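Local coordinates for uncharacterized protein (PDB 4FS7) that is of unknown function but, as an extracellular leucine-rich repeat protein of the BspA type, probably binds other proteins, at residues Asn55-Phe67 with Ile78-Phe90. Sequence-based numbering, arbitrary orientation.
Sequences NKYDVVSIGYAAF and IPSTVREIGEFAF
Ile62 sends CD1 onto the edge of the Phe90 ring, 4.0 Å from CZ, and against the CD1 of Ile78, while its other branch, CG2, meets the CB of Ala89. That methyl of Ala89 sits over the centre of the Phe90 ring, and Phe67, whose CG stands anti to its carbonyl carbon (chi1 -64°), runs its ring alongside that of Phe90 with planes 19° apart but slid so far that the rings barely overlap; Phe113 continues the aromatic row. The backbone of Ile62 pairs in parallel with Ile85: its N donates to Glu84 O at 3.0 Å and its O accepts from Gly86 N and a water. Past the strands, matching type II turns lie in step, Ala65 N bonding Glu87 O at 2.9 Å. At the opposite end Thr81 OG1 donates to Val59 O at 2.8 Å, and the Arg83 guanidinium lays one face on Val60 CB while its NH2 forms a salt bridge with Glu16. A valine in place of Thr81 would lack the hydroxyl, and the turn from Pro79 to Val82 would probably be less firmly tied to the strand. This stacking is consistent with the start of a leucine-rich repeat solenoid: main-chain bonds fix the register, and apolar side chains fill the interior.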
# COMPACT_ATOMS: atom_id res chain seq x y z
N ASN A 55 32.02 24.38 33.70
CA ASN A 55 32.46 23.30 32.86
C ASN A 55 31.78 23.36 31.51
O ASN A 55 30.65 23.78 31.43
CB ASN A 55 32.16 21.97 33.51
CG ASN A 55 33.07 21.70 34.67
OD1 ASN A 55 34.29 21.66 34.52
ND2 ASN A 55 32.52 21.57 35.83
N LYS A 56 32.52 22.94 30.50
CA LYS A 56 31.95 22.90 29.16
C LYS A 56 31.43 21.49 28.87
O LYS A 56 32.01 20.49 29.27
CB LYS A 56 32.99 23.35 28.13
CG LYS A 56 33.52 24.74 28.33
CD LYS A 56 34.65 25.04 27.35
CE LYS A 56 35.75 23.97 27.39
NZ LYS A 56 36.42 23.86 28.72
N TYR A 57 30.31 21.46 28.17
CA TYR A 57 29.63 20.25 27.79
C TYR A 57 29.39 20.29 26.29
O TYR A 57 28.89 21.25 25.75
CB TYR A 57 28.31 20.13 28.55
CG TYR A 57 28.50 20.06 30.03
CD1 TYR A 57 28.71 18.85 30.65
CD2 TYR A 57 28.48 21.18 30.80
CE1 TYR A 57 28.92 18.74 32.01
CE2 TYR A 57 28.70 21.10 32.22
CZ TYR A 57 28.92 19.87 32.79
OH TYR A 57 29.16 19.78 34.16
N ASP A 58 29.73 19.20 25.64
CA ASP A 58 29.49 19.03 24.21
C ASP A 58 28.05 18.56 24.00
O ASP A 58 27.62 17.65 24.69
CB ASP A 58 30.46 17.99 23.68
CG ASP A 58 31.92 18.48 23.77
OD1 ASP A 58 32.23 19.59 23.27
OD2 ASP A 58 32.74 17.78 24.40
N VAL A 59 27.37 19.20 23.06
CA VAL A 59 25.99 18.88 22.73
C VAL A 59 26.02 17.80 21.63
O VAL A 59 26.24 18.12 20.47
CB VAL A 59 25.25 20.15 22.31
CG1 VAL A 59 23.76 19.85 22.01
CG2 VAL A 59 25.36 21.29 23.37
N VAL A 60 25.80 16.55 22.03
CA VAL A 60 26.04 15.42 21.16
C VAL A 60 24.80 14.64 20.73
O VAL A 60 24.90 13.75 19.91
CB VAL A 60 27.08 14.46 21.75
CG1 VAL A 60 28.38 15.23 22.02
CG2 VAL A 60 26.58 13.76 23.02
N SER A 61 23.64 15.01 21.26
CA SER A 61 22.42 14.29 20.91
C SER A 61 21.22 15.19 21.15
O SER A 61 21.27 16.18 21.90
CB SER A 61 22.29 12.97 21.67
OG SER A 61 22.22 13.18 23.04
N ILE A 62 20.11 14.79 20.52
CA ILE A 62 18.79 15.34 20.80
C ILE A 62 18.00 14.22 21.45
O ILE A 62 17.95 13.09 20.92
CB ILE A 62 18.10 15.91 19.54
CG1 ILE A 62 18.92 17.11 19.02
CG2 ILE A 62 16.64 16.33 19.85
CD1 ILE A 62 18.48 17.59 17.72
N GLY A 63 17.42 14.51 22.60
CA GLY A 63 16.76 13.49 23.37
C GLY A 63 15.43 12.98 22.81
O GLY A 63 14.79 13.62 21.99
N TYR A 64 15.04 11.84 23.34
CA TYR A 64 13.73 11.28 23.11
C TYR A 64 12.63 12.33 23.30
O TYR A 64 12.55 12.99 24.35
CB TYR A 64 13.53 10.12 24.08
CG TYR A 64 12.22 9.39 24.00
CD1 TYR A 64 11.11 9.83 24.71
CD2 TYR A 64 12.09 8.24 23.22
CE1 TYR A 64 9.89 9.12 24.63
CE2 TYR A 64 10.88 7.53 23.14
CZ TYR A 64 9.80 7.99 23.83
OH TYR A 64 8.58 7.29 23.76
N ALA A 65 11.77 12.47 22.30
CA ALA A 65 10.64 13.39 22.35
C ALA A 65 11.01 14.83 22.74
O ALA A 65 10.17 15.56 23.24
CB ALA A 65 9.50 12.84 23.25
N ALA A 66 12.23 15.28 22.41
CA ALA A 66 12.68 16.55 22.94
C ALA A 66 11.80 17.73 22.52
O ALA A 66 11.43 18.58 23.35
CB ALA A 66 14.14 16.80 22.52
N PHE A 67 11.39 17.74 21.25
CA PHE A 67 10.57 18.82 20.71
C PHE A 67 9.13 18.36 20.37
O PHE A 67 8.42 19.03 19.63
CB PHE A 67 11.20 19.48 19.48
CG PHE A 67 12.50 20.16 19.77
CD1 PHE A 67 12.53 21.45 20.27
CD2 PHE A 67 13.69 19.48 19.58
CE1 PHE A 67 13.77 22.05 20.53
CE2 PHE A 67 14.88 20.03 19.85
CZ PHE A 67 14.94 21.34 20.32
N ILE A 78 20.74 22.41 13.79
CA ILE A 78 21.40 21.37 14.54
C ILE A 78 22.90 21.39 14.24
O ILE A 78 23.28 21.31 13.09
CB ILE A 78 20.81 19.98 14.22
CG1 ILE A 78 19.29 19.94 14.42
CG2 ILE A 78 21.49 18.91 15.06
CD1 ILE A 78 18.60 18.55 14.22
N PRO A 79 23.76 21.50 15.27
CA PRO A 79 25.18 21.58 15.01
C PRO A 79 25.77 20.22 14.64
O PRO A 79 25.19 19.18 14.92
CB PRO A 79 25.74 22.06 16.36
CG PRO A 79 24.80 21.46 17.36
CD PRO A 79 23.45 21.55 16.70
N SER A 80 26.97 20.22 14.06
CA SER A 80 27.60 19.01 13.55
C SER A 80 27.95 18.01 14.61
O SER A 80 28.24 16.85 14.32
CB SER A 80 28.84 19.35 12.75
OG SER A 80 29.86 19.85 13.60
N THR A 81 27.97 18.48 15.86
CA THR A 81 28.31 17.67 16.99
C THR A 81 27.22 16.69 17.42
O THR A 81 27.49 15.72 18.13
CB THR A 81 28.70 18.55 18.20
OG1 THR A 81 27.64 19.48 18.46
CG2 THR A 81 29.99 19.34 17.84
N VAL A 82 25.99 16.93 16.95
CA VAL A 82 24.89 16.03 17.25
C VAL A 82 25.00 14.81 16.37
O VAL A 82 24.93 14.89 15.16
CB VAL A 82 23.54 16.75 17.09
CG1 VAL A 82 22.36 15.76 17.03
CG2 VAL A 82 23.31 17.75 18.22
N ARG A 83 25.15 13.66 17.02
CA ARG A 83 25.35 12.38 16.33
C ARG A 83 24.22 11.39 16.51
O ARG A 83 24.22 10.34 15.85
CB ARG A 83 26.66 11.72 16.72
CG ARG A 83 26.80 11.36 18.11
CD ARG A 83 28.25 10.88 18.35
NE ARG A 83 28.32 10.28 19.67
CZ ARG A 83 28.95 10.78 20.73
NH1 ARG A 83 29.65 11.92 20.66
NH2 ARG A 83 28.89 10.13 21.88
N GLU A 84 23.22 11.75 17.31
CA GLU A 84 22.09 10.88 17.59
C GLU A 84 20.87 11.75 17.84
O GLU A 84 20.97 12.78 18.49
CB GLU A 84 22.39 10.06 18.84
CG GLU A 84 21.33 9.07 19.25
CD GLU A 84 21.74 8.31 20.51
OE1 GLU A 84 22.94 8.01 20.64
OE2 GLU A 84 20.85 8.03 21.34
N ILE A 85 19.73 11.35 17.29
CA ILE A 85 18.46 12.06 17.44
C ILE A 85 17.46 11.01 17.95
O ILE A 85 17.29 9.96 17.34
CB ILE A 85 17.98 12.69 16.14
CG1 ILE A 85 19.01 13.72 15.63
CG2 ILE A 85 16.59 13.31 16.35
CD1 ILE A 85 18.66 14.33 14.26
N GLY A 86 16.81 11.30 19.06
CA GLY A 86 15.91 10.32 19.70
C GLY A 86 14.64 10.10 18.89
O GLY A 86 14.23 10.95 18.09
N GLU A 87 13.99 9.00 19.23
CA GLU A 87 12.64 8.74 18.70
C GLU A 87 11.71 9.89 19.09
O GLU A 87 11.89 10.52 20.16
CB GLU A 87 12.05 7.43 19.23
CG GLU A 87 12.77 6.21 18.77
CD GLU A 87 12.02 4.96 19.14
OE1 GLU A 87 11.05 5.08 19.92
OE2 GLU A 87 12.38 3.88 18.63
N PHE A 88 10.72 10.16 18.25
CA PHE A 88 9.73 11.19 18.52
C PHE A 88 10.29 12.62 18.65
O PHE A 88 9.57 13.51 19.07
CB PHE A 88 8.85 10.87 19.75
CG PHE A 88 8.02 9.66 19.59
CD1 PHE A 88 8.54 8.44 19.89
CD2 PHE A 88 6.72 9.73 19.15
CE1 PHE A 88 7.80 7.28 19.76
CE2 PHE A 88 5.95 8.57 19.02
CZ PHE A 88 6.52 7.34 19.32
N ALA A 89 11.55 12.85 18.24
CA ALA A 89 12.18 14.11 18.62
C ALA A 89 11.44 15.36 18.14
O ALA A 89 11.42 16.38 18.84
CB ALA A 89 13.64 14.11 18.18
N PHE A 90 10.86 15.32 16.93
CA PHE A 90 10.17 16.46 16.36
C PHE A 90 8.72 16.08 16.04
O PHE A 90 8.10 16.70 15.20
CB PHE A 90 10.90 16.98 15.11
CG PHE A 90 12.38 17.04 15.28
CD1 PHE A 90 12.99 17.97 16.10
CD2 PHE A 90 13.17 16.15 14.65
CE1 PHE A 90 14.39 17.95 16.27
CE2 PHE A 90 14.52 16.13 14.78
CZ PHE A 90 15.14 17.01 15.61
O HOH W 1 18.91 10.50 21.77